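Local coordinates for protein glutathione transferase o1 (Bombyx mori, PDB 3RBT) that probably joins glutathione to electrophilic substrates and may also reduce dehydroascorbate with glutathione, at residues T24-L29 against K51-R56; Y30-N35 against L57-L62; A47-Y52 against T104-H109; C136-F141 against A237-M242. All coordinates share one frame; numbering follows the deposited sequence.

Contact 1 (T24-L29 against K51-R56); sequences TDKLRL and KYEVYR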
# COMPACT_ATOMS: atom_id res chain seq x y z
N THR A 24 1.81 -17.29 -23.76
CA THR A 24 2.05 -18.72 -23.70
C THR A 24 2.84 -19.06 -22.45
O THR A 24 2.27 -19.22 -21.37
CB THR A 24 2.75 -19.25 -24.98
OG1 THR A 24 3.97 -18.52 -25.21
CG2 THR A 24 1.84 -19.10 -26.19
N ASP A 25 4.17 -19.12 -22.57
CA ASP A 25 5.04 -19.60 -21.50
C ASP A 25 5.71 -18.47 -20.73
O ASP A 25 6.35 -18.71 -19.70
CB ASP A 25 6.10 -20.55 -22.08
CG ASP A 25 7.09 -19.83 -23.00
OD1 ASP A 25 6.65 -19.03 -23.85
OD2 ASP A 25 8.31 -20.08 -22.87
N LYS A 26 5.58 -17.23 -21.23
CA LYS A 26 6.22 -16.07 -20.61
C LYS A 26 5.20 -15.07 -20.08
O LYS A 26 4.11 -14.91 -20.65
CB LYS A 26 7.16 -15.36 -21.60
CG LYS A 26 8.24 -16.25 -22.21
CD LYS A 26 9.22 -15.47 -23.09
CE LYS A 26 8.61 -15.02 -24.41
NZ LYS A 26 8.06 -16.13 -25.26
N LEU A 27 5.55 -14.40 -18.99
CA LEU A 27 4.78 -13.27 -18.51
C LEU A 27 5.17 -12.05 -19.34
O LEU A 27 6.22 -12.04 -19.97
CB LEU A 27 5.06 -13.04 -17.02
CG LEU A 27 4.14 -13.65 -15.95
CD1 LEU A 27 3.54 -15.02 -16.29
CD2 LEU A 27 4.85 -13.67 -14.60
N ARG A 28 4.31 -11.04 -19.36
CA ARG A 28 4.55 -9.87 -20.21
C ARG A 28 4.51 -8.58 -19.40
O ARG A 28 3.49 -8.26 -18.78
CB ARG A 28 3.52 -9.81 -21.33
CG ARG A 28 3.75 -8.70 -22.36
CD ARG A 28 2.67 -8.76 -23.44
NE ARG A 28 2.82 -9.93 -24.31
CZ ARG A 28 1.81 -10.60 -24.86
NH1 ARG A 28 0.55 -10.26 -24.63
NH2 ARG A 28 2.07 -11.65 -25.64
N LEU A 29 5.61 -7.83 -19.42
CA LEU A 29 5.66 -6.53 -18.78
C LEU A 29 5.54 -5.40 -19.80
O LEU A 29 6.35 -5.29 -20.73
CB LEU A 29 6.93 -6.37 -17.94
CG LEU A 29 6.98 -5.14 -17.01
CD1 LEU A 29 5.98 -5.27 -15.86
CD2 LEU A 29 8.39 -4.89 -16.47
N LYS A 51 10.33 -16.31 -16.66
CA LYS A 51 10.48 -15.92 -18.06
C LYS A 51 9.49 -14.82 -18.36
O LYS A 51 8.33 -14.88 -17.94
CB LYS A 51 10.24 -17.11 -18.97
CG LYS A 51 11.26 -18.22 -18.83
CD LYS A 51 10.86 -19.42 -19.69
CE LYS A 51 9.68 -20.15 -19.08
NZ LYS A 51 9.25 -21.26 -19.96
N TYR A 52 9.94 -13.80 -19.08
CA TYR A 52 9.09 -12.67 -19.41
C TYR A 52 9.55 -12.00 -20.69
O TYR A 52 10.67 -12.20 -21.13
CB TYR A 52 9.09 -11.64 -18.26
CG TYR A 52 10.44 -10.99 -18.06
CD1 TYR A 52 10.73 -9.76 -18.65
CD2 TYR A 52 11.43 -11.61 -17.31
CE1 TYR A 52 11.97 -9.16 -18.47
CE2 TYR A 52 12.67 -11.03 -17.13
CZ TYR A 52 12.93 -9.80 -17.71
OH TYR A 52 14.16 -9.21 -17.54
N GLU A 53 8.67 -11.19 -21.26
CA GLU A 53 9.03 -10.30 -22.35
C GLU A 53 8.61 -8.88 -21.97
O GLU A 53 7.67 -8.69 -21.19
CB GLU A 53 8.34 -10.74 -23.64
CG GLU A 53 6.85 -11.02 -23.49
CD GLU A 53 6.22 -11.56 -24.76
OE1 GLU A 53 6.79 -12.48 -25.38
OE2 GLU A 53 5.15 -11.05 -25.15
N VAL A 54 9.31 -7.90 -22.51
CA VAL A 54 9.00 -6.50 -22.28
C VAL A 54 8.35 -5.89 -23.52
O VAL A 54 8.94 -5.90 -24.60
CB VAL A 54 10.27 -5.70 -21.92
CG1 VAL A 54 9.93 -4.23 -21.71
CG2 VAL A 54 10.93 -6.26 -20.68
N TYR A 55 7.14 -5.38 -23.35
CA TYR A 55 6.56 -4.54 -24.39
C TYR A 55 6.78 -3.08 -24.02
O TYR A 55 6.21 -2.57 -23.05
CB TYR A 55 5.09 -4.88 -24.67
CG TYR A 55 4.97 -5.97 -25.71
CD1 TYR A 55 4.51 -5.69 -26.99
CD2 TYR A 55 5.36 -7.28 -25.42
CE1 TYR A 55 4.42 -6.69 -27.96
CE2 TYR A 55 5.27 -8.29 -26.37
CZ TYR A 55 4.80 -7.99 -27.64
OH TYR A 55 4.72 -9.00 -28.58
N ARG A 56 7.64 -2.44 -24.79
CA ARG A 56 8.01 -1.04 -24.59
C ARG A 56 6.85 -0.12 -24.96
O ARG A 56 6.35 -0.17 -26.09
CB ARG A 56 9.24 -0.68 -25.43
CG ARG A 56 10.53 -1.28 -24.93
CD ARG A 56 11.64 -1.06 -25.96
NE ARG A 56 12.93 -0.87 -25.31
CZ ARG A 56 13.98 -0.26 -25.87
NH1 ARG A 56 13.90 0.23 -27.11
NH2 ARG A 56 15.11 -0.13 -25.18

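Contact 2 (Y30-N35 against L57-L62); sequences YHVDMN and LDPLRL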
# COMPACT_ATOMS: atom_id res chain seq x y z
N TYR A 30 4.51 -4.58 -19.62
CA TYR A 30 4.37 -3.30 -20.32
C TYR A 30 5.08 -2.23 -19.49
O TYR A 30 4.70 -1.96 -18.35
CB TYR A 30 2.90 -2.93 -20.53
CG TYR A 30 2.13 -3.88 -21.42
CD1 TYR A 30 1.50 -5.00 -20.90
CD2 TYR A 30 2.00 -3.63 -22.79
CE1 TYR A 30 0.78 -5.87 -21.71
CE2 TYR A 30 1.28 -4.50 -23.62
CZ TYR A 30 0.67 -5.62 -23.06
OH TYR A 30 -0.06 -6.50 -23.83
N HIS A 31 6.10 -1.63 -20.08
CA HIS A 31 7.08 -0.84 -19.35
C HIS A 31 7.53 0.34 -20.19
O HIS A 31 7.78 0.20 -21.39
CB HIS A 31 8.28 -1.75 -19.01
CG HIS A 31 9.50 -1.03 -18.54
ND1 HIS A 31 9.55 -0.33 -17.35
CD2 HIS A 31 10.74 -0.95 -19.08
CE1 HIS A 31 10.77 0.17 -17.19
NE2 HIS A 31 11.51 -0.19 -18.22
N VAL A 32 7.59 1.53 -19.58
CA VAL A 32 8.20 2.67 -20.25
C VAL A 32 9.69 2.70 -19.91
O VAL A 32 10.07 2.71 -18.75
CB VAL A 32 7.57 4.01 -19.82
CG1 VAL A 32 8.32 5.18 -20.46
CG2 VAL A 32 6.10 4.06 -20.21
N ASP A 33 10.53 2.73 -20.94
CA ASP A 33 11.98 2.74 -20.78
C ASP A 33 12.40 3.77 -19.73
O ASP A 33 11.92 4.89 -19.74
CB ASP A 33 12.65 3.04 -22.13
CG ASP A 33 13.67 1.98 -22.51
OD1 ASP A 33 13.98 1.10 -21.68
OD2 ASP A 33 14.16 2.02 -23.66
N MET A 34 13.28 3.36 -18.81
CA MET A 34 13.78 4.23 -17.73
C MET A 34 12.79 4.49 -16.58
O MET A 34 13.10 5.25 -15.66
CB MET A 34 14.30 5.57 -18.28
CG MET A 34 15.46 5.46 -19.27
SD MET A 34 16.88 4.57 -18.60
CE MET A 34 18.20 5.36 -19.51
N ASN A 35 11.60 3.90 -16.64
CA ASN A 35 10.64 4.05 -15.52
C ASN A 35 11.06 3.16 -14.35
O ASN A 35 11.18 1.95 -14.51
CB ASN A 35 9.20 3.73 -15.95
CG ASN A 35 8.21 3.84 -14.80
OD1 ASN A 35 7.85 2.84 -14.17
ND2 ASN A 35 7.77 5.07 -14.51
N LEU A 57 6.44 0.70 -24.01
CA LEU A 57 5.39 1.68 -24.22
C LEU A 57 6.00 3.03 -24.57
O LEU A 57 6.95 3.49 -23.91
CB LEU A 57 4.52 1.82 -22.97
CG LEU A 57 3.71 0.61 -22.48
CD1 LEU A 57 3.31 0.79 -21.01
CD2 LEU A 57 2.48 0.40 -23.35
N ASP A 58 5.48 3.64 -25.63
CA ASP A 58 5.80 5.01 -25.97
C ASP A 58 4.80 5.91 -25.25
O ASP A 58 3.60 5.86 -25.54
CB ASP A 58 5.72 5.22 -27.49
CG ASP A 58 6.28 6.57 -27.94
OD1 ASP A 58 6.14 7.58 -27.21
OD2 ASP A 58 6.86 6.63 -29.05
N PRO A 59 5.29 6.74 -24.30
CA PRO A 59 4.41 7.61 -23.50
C PRO A 59 3.60 8.58 -24.36
O PRO A 59 2.53 9.04 -23.95
CB PRO A 59 5.39 8.40 -22.62
CG PRO A 59 6.64 7.62 -22.63
CD PRO A 59 6.71 6.94 -23.95
N LEU A 60 4.11 8.89 -25.55
CA LEU A 60 3.43 9.78 -26.47
C LEU A 60 2.43 9.01 -27.31
O LEU A 60 1.22 9.17 -27.15
CB LEU A 60 4.45 10.52 -27.36
CG LEU A 60 5.66 11.17 -26.67
CD1 LEU A 60 6.83 11.29 -27.64
CD2 LEU A 60 5.33 12.53 -26.04
N ARG A 61 2.93 8.15 -28.20
CA ARG A 61 2.08 7.37 -29.09
C ARG A 61 1.63 6.05 -28.44
O ARG A 61 2.21 4.98 -28.63
CB ARG A 61 2.76 7.17 -30.46
CG ARG A 61 3.14 8.51 -31.14
CD ARG A 61 3.74 8.35 -32.53
NE ARG A 61 2.73 8.42 -33.59
CZ ARG A 61 2.40 9.52 -34.27
NH1 ARG A 61 2.98 10.69 -34.01
NH2 ARG A 61 1.47 9.46 -35.22
N LEU A 62 0.56 6.17 -27.66
CA LEU A 62 0.01 5.08 -26.86
C LEU A 62 -1.12 4.35 -27.60
O LEU A 62 -2.01 4.99 -28.17
CB LEU A 62 -0.49 5.66 -25.55
CG LEU A 62 -0.15 4.92 -24.27
CD1 LEU A 62 0.14 5.91 -23.15
CD2 LEU A 62 -1.30 4.00 -23.92

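Contact 3 (A47-Y52 against T104-H109); sequences AKRIKY and TRHTLH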
# COMPACT_ATOMS: atom_id res chain seq x y z
N ALA A 47 15.12 -11.85 -10.30
CA ALA A 47 15.44 -12.52 -9.02
C ALA A 47 14.70 -13.85 -8.87
O ALA A 47 15.27 -14.82 -8.38
CB ALA A 47 15.12 -11.61 -7.85
N LYS A 48 13.45 -13.88 -9.32
CA LYS A 48 12.64 -15.10 -9.20
C LYS A 48 12.81 -16.02 -10.41
O LYS A 48 12.24 -17.11 -10.45
CB LYS A 48 11.17 -14.75 -8.94
CG LYS A 48 10.99 -13.91 -7.65
CD LYS A 48 9.59 -14.01 -7.10
CE LYS A 48 9.19 -15.47 -6.82
NZ LYS A 48 9.56 -15.92 -5.46
N ARG A 49 13.60 -15.57 -11.38
CA ARG A 49 13.94 -16.37 -12.56
C ARG A 49 12.67 -16.83 -13.28
O ARG A 49 12.49 -18.01 -13.59
CB ARG A 49 14.86 -17.53 -12.15
CG ARG A 49 16.16 -17.03 -11.52
CD ARG A 49 17.10 -18.15 -11.18
NE ARG A 49 18.49 -17.69 -11.15
CZ ARG A 49 19.55 -18.49 -11.26
NH1 ARG A 49 19.39 -19.80 -11.41
NH2 ARG A 49 20.77 -17.97 -11.22
N ILE A 50 11.79 -15.86 -13.53
CA ILE A 50 10.55 -16.07 -14.27
C ILE A 50 10.76 -15.54 -15.68
O ILE A 50 11.32 -14.45 -15.88
CB ILE A 50 9.36 -15.33 -13.59
CG1 ILE A 50 9.22 -15.76 -12.12
CG2 ILE A 50 8.05 -15.58 -14.36
CD1 ILE A 50 8.44 -14.74 -11.27
N LYS A 51 10.33 -16.31 -16.66
CA LYS A 51 10.48 -15.92 -18.06
C LYS A 51 9.49 -14.82 -18.36
O LYS A 51 8.33 -14.88 -17.94
CB LYS A 51 10.24 -17.11 -18.97
CG LYS A 51 11.26 -18.22 -18.83
CD LYS A 51 10.86 -19.42 -19.69
CE LYS A 51 9.68 -20.15 -19.08
NZ LYS A 51 9.25 -21.26 -19.96
N TYR A 52 9.94 -13.80 -19.08
CA TYR A 52 9.09 -12.67 -19.41
C TYR A 52 9.55 -12.00 -20.69
O TYR A 52 10.67 -12.20 -21.13
CB TYR A 52 9.09 -11.64 -18.26
CG TYR A 52 10.44 -10.99 -18.06
CD1 TYR A 52 10.73 -9.76 -18.65
CD2 TYR A 52 11.43 -11.61 -17.31
CE1 TYR A 52 11.97 -9.16 -18.47
CE2 TYR A 52 12.67 -11.03 -17.13
CZ TYR A 52 12.93 -9.80 -17.71
OH TYR A 52 14.16 -9.21 -17.54
N THR A 104 6.93 -19.99 -5.82
CA THR A 104 7.45 -20.36 -4.50
C THR A 104 8.98 -20.47 -4.43
O THR A 104 9.55 -20.30 -3.36
CB THR A 104 6.80 -21.67 -4.01
OG1 THR A 104 6.87 -22.65 -5.05
CG2 THR A 104 5.32 -21.45 -3.64
N ARG A 105 9.63 -20.76 -5.55
CA ARG A 105 11.10 -20.75 -5.62
C ARG A 105 11.64 -19.33 -5.48
O ARG A 105 10.99 -18.37 -5.90
CB ARG A 105 11.59 -21.36 -6.93
CG ARG A 105 11.78 -22.89 -6.89
CD ARG A 105 12.46 -23.40 -8.16
NE ARG A 105 11.53 -24.13 -9.03
CZ ARG A 105 11.61 -24.20 -10.35
NH1 ARG A 105 10.72 -24.91 -11.04
NH2 ARG A 105 12.57 -23.55 -11.01
N HIS A 106 12.84 -19.20 -4.90
CA HIS A 106 13.55 -17.92 -4.77
C HIS A 106 12.71 -16.83 -4.09
O HIS A 106 12.57 -15.73 -4.62
CB HIS A 106 14.05 -17.45 -6.13
CG HIS A 106 14.57 -18.55 -7.00
ND1 HIS A 106 15.70 -19.27 -6.68
CD2 HIS A 106 14.11 -19.07 -8.16
CE1 HIS A 106 15.92 -20.18 -7.62
NE2 HIS A 106 14.97 -20.07 -8.53
N THR A 107 12.18 -17.15 -2.92
CA THR A 107 11.31 -16.24 -2.16
C THR A 107 12.09 -14.99 -1.71
O THR A 107 13.28 -15.08 -1.37
CB THR A 107 10.61 -16.97 -0.98
OG1 THR A 107 9.90 -16.02 -0.17
CG2 THR A 107 11.61 -17.67 -0.11
N LEU A 108 11.42 -13.85 -1.74
CA LEU A 108 12.08 -12.57 -1.52
C LEU A 108 11.69 -11.93 -0.20
O LEU A 108 12.54 -11.34 0.47
CB LEU A 108 11.84 -11.60 -2.70
CG LEU A 108 12.55 -11.98 -4.01
CD1 LEU A 108 12.01 -11.17 -5.18
CD2 LEU A 108 14.09 -11.85 -3.90
N HIS A 109 10.40 -12.02 0.15
CA HIS A 109 9.92 -11.54 1.44
C HIS A 109 10.45 -12.43 2.56
O HIS A 109 10.73 -13.63 2.36
CB HIS A 109 8.39 -11.50 1.50
CG HIS A 109 7.79 -10.25 0.93
ND1 HIS A 109 7.93 -9.01 1.53
CD2 HIS A 109 7.05 -10.04 -0.19
CE1 HIS A 109 7.30 -8.10 0.81
NE2 HIS A 109 6.76 -8.70 -0.24

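Contact 4 (C136-F141 against A237-M242); sequences CFDTNF and ARAHSM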
# COMPACT_ATOMS: atom_id res chain seq x y z
N CYS A 136 13.37 16.49 -8.17
CA CYS A 136 14.76 16.76 -8.49
C CYS A 136 15.03 16.63 -9.99
O CYS A 136 15.56 17.54 -10.61
CB CYS A 136 15.68 15.82 -7.70
SG CYS A 136 17.45 16.16 -7.85
N PHE A 137 14.65 15.49 -10.56
CA PHE A 137 14.97 15.18 -11.96
C PHE A 137 14.10 15.99 -12.92
O PHE A 137 14.38 16.06 -14.12
CB PHE A 137 14.83 13.68 -12.24
CG PHE A 137 15.67 12.80 -11.34
CD1 PHE A 137 16.74 13.32 -10.60
CD2 PHE A 137 15.42 11.44 -11.25
CE1 PHE A 137 17.52 12.51 -9.79
CE2 PHE A 137 16.18 10.62 -10.44
CZ PHE A 137 17.23 11.15 -9.70
N ASP A 138 13.05 16.60 -12.37
CA ASP A 138 12.11 17.39 -13.13
C ASP A 138 12.59 18.85 -13.26
O ASP A 138 12.18 19.55 -14.18
CB ASP A 138 10.73 17.35 -12.44
CG ASP A 138 9.58 17.26 -13.43
OD1 ASP A 138 9.75 16.72 -14.54
OD2 ASP A 138 8.47 17.71 -13.07
N THR A 139 13.46 19.27 -12.34
CA THR A 139 13.83 20.69 -12.22
C THR A 139 15.33 20.98 -12.35
O THR A 139 15.88 21.81 -11.63
CB THR A 139 13.32 21.27 -10.87
OG1 THR A 139 13.91 20.54 -9.78
CG2 THR A 139 11.79 21.18 -10.77
N ASN A 140 15.99 20.32 -13.30
CA ASN A 140 17.46 20.32 -13.41
C ASN A 140 18.19 20.15 -12.06
O ASN A 140 19.07 20.94 -11.69
CB ASN A 140 18.00 21.54 -14.19
CG ASN A 140 19.43 21.33 -14.70
OD1 ASN A 140 19.67 20.55 -15.62
ND2 ASN A 140 20.38 22.04 -14.10
N PHE A 141 17.79 19.10 -11.33
CA PHE A 141 18.49 18.62 -10.13
C PHE A 141 18.74 19.72 -9.10
O PHE A 141 19.73 19.68 -8.36
CB PHE A 141 19.79 17.89 -10.53
CG PHE A 141 19.66 17.12 -11.82
CD1 PHE A 141 20.22 17.61 -13.00
CD2 PHE A 141 18.95 15.92 -11.86
CE1 PHE A 141 20.09 16.91 -14.19
CE2 PHE A 141 18.82 15.22 -13.05
CZ PHE A 141 19.39 15.71 -14.22
N ALA A 237 14.54 14.32 -20.69
CA ALA A 237 13.17 13.85 -20.51
C ALA A 237 12.52 14.37 -19.24
O ALA A 237 11.29 14.40 -19.13
CB ALA A 237 13.11 12.33 -20.53
N ARG A 238 13.36 14.80 -18.29
CA ARG A 238 12.91 15.20 -16.95
C ARG A 238 12.14 14.03 -16.29
O ARG A 238 12.56 12.88 -16.44
CB ARG A 238 12.13 16.52 -17.00
CG ARG A 238 12.94 17.67 -17.62
CD ARG A 238 12.04 18.84 -18.03
NE ARG A 238 11.25 19.28 -16.89
CZ ARG A 238 10.00 19.72 -16.96
NH1 ARG A 238 9.37 19.80 -18.13
NH2 ARG A 238 9.39 20.10 -15.85
N ALA A 239 11.04 14.31 -15.60
CA ALA A 239 10.30 13.26 -14.89
C ALA A 239 8.97 12.86 -15.56
O ALA A 239 8.12 12.21 -14.94
CB ALA A 239 10.07 13.66 -13.44
N HIS A 240 8.79 13.25 -16.82
CA HIS A 240 7.51 13.08 -17.52
C HIS A 240 6.99 11.65 -17.54
O HIS A 240 5.78 11.40 -17.50
CB HIS A 240 7.59 13.67 -18.93
CG HIS A 240 7.63 15.17 -18.95
ND1 HIS A 240 8.63 15.88 -19.58
CD2 HIS A 240 6.81 16.09 -18.39
CE1 HIS A 240 8.41 17.17 -19.43
NE2 HIS A 240 7.32 17.33 -18.70
N SER A 241 7.93 10.71 -17.57
CA SER A 241 7.62 9.30 -17.67
C SER A 241 8.18 8.48 -16.47
O SER A 241 8.31 7.26 -16.54
CB SER A 241 8.11 8.80 -19.04
OG SER A 241 9.00 7.71 -18.93
N MET A 242 8.44 9.18 -15.37
CA MET A 242 9.05 8.61 -14.15
C MET A 242 8.04 8.12 -13.08
O MET A 242 8.39 7.33 -12.21
CB MET A 242 9.99 9.66 -13.55
CG MET A 242 10.93 9.18 -12.45
SD MET A 242 12.01 10.51 -11.85
CE MET A 242 12.59 9.77 -10.32

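Contact 1 (T24-L29 against K51-R56)
Strands 27-29 and 52-56 run parallel at an axis angle of 27°, and Leu27, Arg28 and Leu29 pair with Tyr52, Glu53 and Val54 through a ladder of four backbone hydrogen bonds: Leu27 N to Lys51 O, Glu53 N to Leu27 O, Leu29 N to Glu53 O and Tyr55 N to Leu29 O. On the face that carries Arg28 and Glu53 the two side chains lie alongside each other, pointing the same way. Arg28 NE gives Glu53 OE2 a short, straight bond of 2.7 Å (165°), the oxygen lying in the guanidinium plane and being met on its anti side; NH2 adds a weak bond to the same atom. A bend at chi3 (-70°) turns the Arg28 head toward this carboxylate, while Tyr55 CD2 packs on Arg28 CD at 3.7 Å. NH1 forms a salt bridge with Glu79, and NH2 also donates to Pro21 O. At the start of the strands Asp25 OD2 meets Lys51 NZ in a salt bridge of 3.3 Å, and Lys26 NZ makes a long one, 3.9 Å, to Glu53 OE1. Lys26 NZ also bridges to Asp25 OD1 at 3.5 Å, which joins Asp25, Lys26, Arg28, Lys51 and Glu53 in one network. On the other face Leu27, Leu29, Tyr52 and Val54 stand together; helix 36-47 covers the last three. This is the beta-alpha-beta unit that opens the thioredoxin-like domain of glutathione transferases.

Contact 2 (Y30-N35 against L57-L62)
Leu57 fills the centre of this buried contact, its side chain lodged between those of Tyr30 and Val32. CD1 of Leu57 rests on Tyr30 CB at 3.8 Å, and its other methyl, CD2, approaches the Tyr30 ring obliquely near CD2 of that ring. With CG of Leu57 anti to its own carbonyl carbon (chi1 -64°), the branched end reaches back along the strand to Tyr30, leaving CB to meet Val32 CG2 at 3.9 Å; these two side chains cross at about a right angle. The second methyl of Val32 turns to the proline ring instead, CG1 touching Pro59 CG at 3.7 Å, and Ser241 packs against Val32 as well. The Tyr30 ring also meets Phe66 and Phe88, while its hydroxyl is hydrogen-bonded to Glu79.

Beyond this apolar patch a single backbone bond joins the two segments. Leu57 N donates to His31 O over 3.0 Å in a bond nearly straight at the hydrogen (170°), although the donor stands 41° above the carbonyl plane. Farther out each segment turns on itself. Asp58 OD1 accepts from Leu60 N at 2.9 Å in an Asx turn, and Val32 to Asn35 form a type II beta turn, in which Asn35 N bonds to Val32 O. Asn35 is the N-cap of helix 36-47, with OD1 receiving Gly38 N. In the thioredoxin-like fold this is where the first two parallel strands come to an end, one leading into the crossover helix and the other into the loop before helix 64-69.

Contact 3 (A47-Y52 against T104-H109)
Lys48 reaches across to the 104-109 loop; beyond CB, CG passes Leu108 CD1 at 3.8 Å, and CD stays beside the same methyl. Bends at chi3 (56°) and chi4 (89°) then carry CE over to Arg105 O and place NZ among backbone carbonyls. There NZ donates to Arg105 O at 2.9 Å, from a position tilted 26° out of the carbonyl plane, and makes a weak bond of 3.1 Å to His106 O. Tyr103 O and the carboxylate of Asp100 complete the grip on the buried ammonium. A methionine in its place would probably leave these carbonyls and Asp100 without their shared donor and let the loop shift. Next to the lysine, Ala47 CB touches Leu108 CD2 at 4.1 Å, while His106 lays CB against Ala47 O at 3.7 Å and brings CD2 to within 3.5 Å of Lys48 O. Arg49 CD packs on His106 NE2, the two side chains crossing at about a right angle. The Schellman motif at Arg49 ends helix 36-47 here, so the contact joins the turn leading to strand 52-56 with the linker between helices 92-102 and 113-138, beside Met174 and Tyr177 of helix 174-186.

Contact 4 (C136-F141 against A237-M242)
Arg238 and Asp138 lock together two helix ends of the all-helical C-terminal part of the glutathione transferase fold: 113-138, and 227-237 with the type II' beta turn that follows it. The backbone carbonyl of Asp138 is held side-on by the guanidinium. NE of Arg238 donates to Asp138 O at 2.9 Å along a nearly straight path (165°), and NH2 reaches the same oxygen at 3.3 Å, with the acceptor in the guanidinium plane for both. A bend at chi3 (55°) brings the head round to this carbonyl. The carboxylate of Asp138 has a different role: OD1 accepts Ala239 N at 2.9 Å on its anti side, while it also lies over one face of the guanidinium. The 3.6 Å from Asp138 OD1 to Arg238 NH2 is therefore a long salt bridge of charge alone, with no N-H directed at the oxygen. An alanine in place of Arg238 removes both donors to Asp138 O and the charge beside its carboxylate, and would probably leave the two helix ends less firmly joined. Within the 136-141 segment Cys136 O serves two donors, Thr139 N and Phe141 N, which come to it from opposite faces of its plane. Away from the polar groups, Met242 extends to Phe137 in a Met-aromatic contact that leaves SD 4.9 Å from the ring centroid, and its methyl CE meets Phe137 CD2 at 3.4 Å.

In the fold
From the N terminus, strand 27-31 serves contact 1 with its first half and contact 2 with its last residues. Both contacts span helix 36-47 on the way to strand 52-56 and the loop after it, and they cross because their segments alternate. Contact 3 starts at the end of that helix, shares Lys51 and Tyr52 with contact 1, and closes a longer excursion through the remaining strands and helices 64-69 and 92-102; it also crosses contact 2. Contact 4 comes later, in series with all three, and closes the helical part of the chain. Its 237-242 segment returns to contact 2, where Ser241 O meets Asn35 ND2, tying the C-terminal tail to the thioredoxin-like domain.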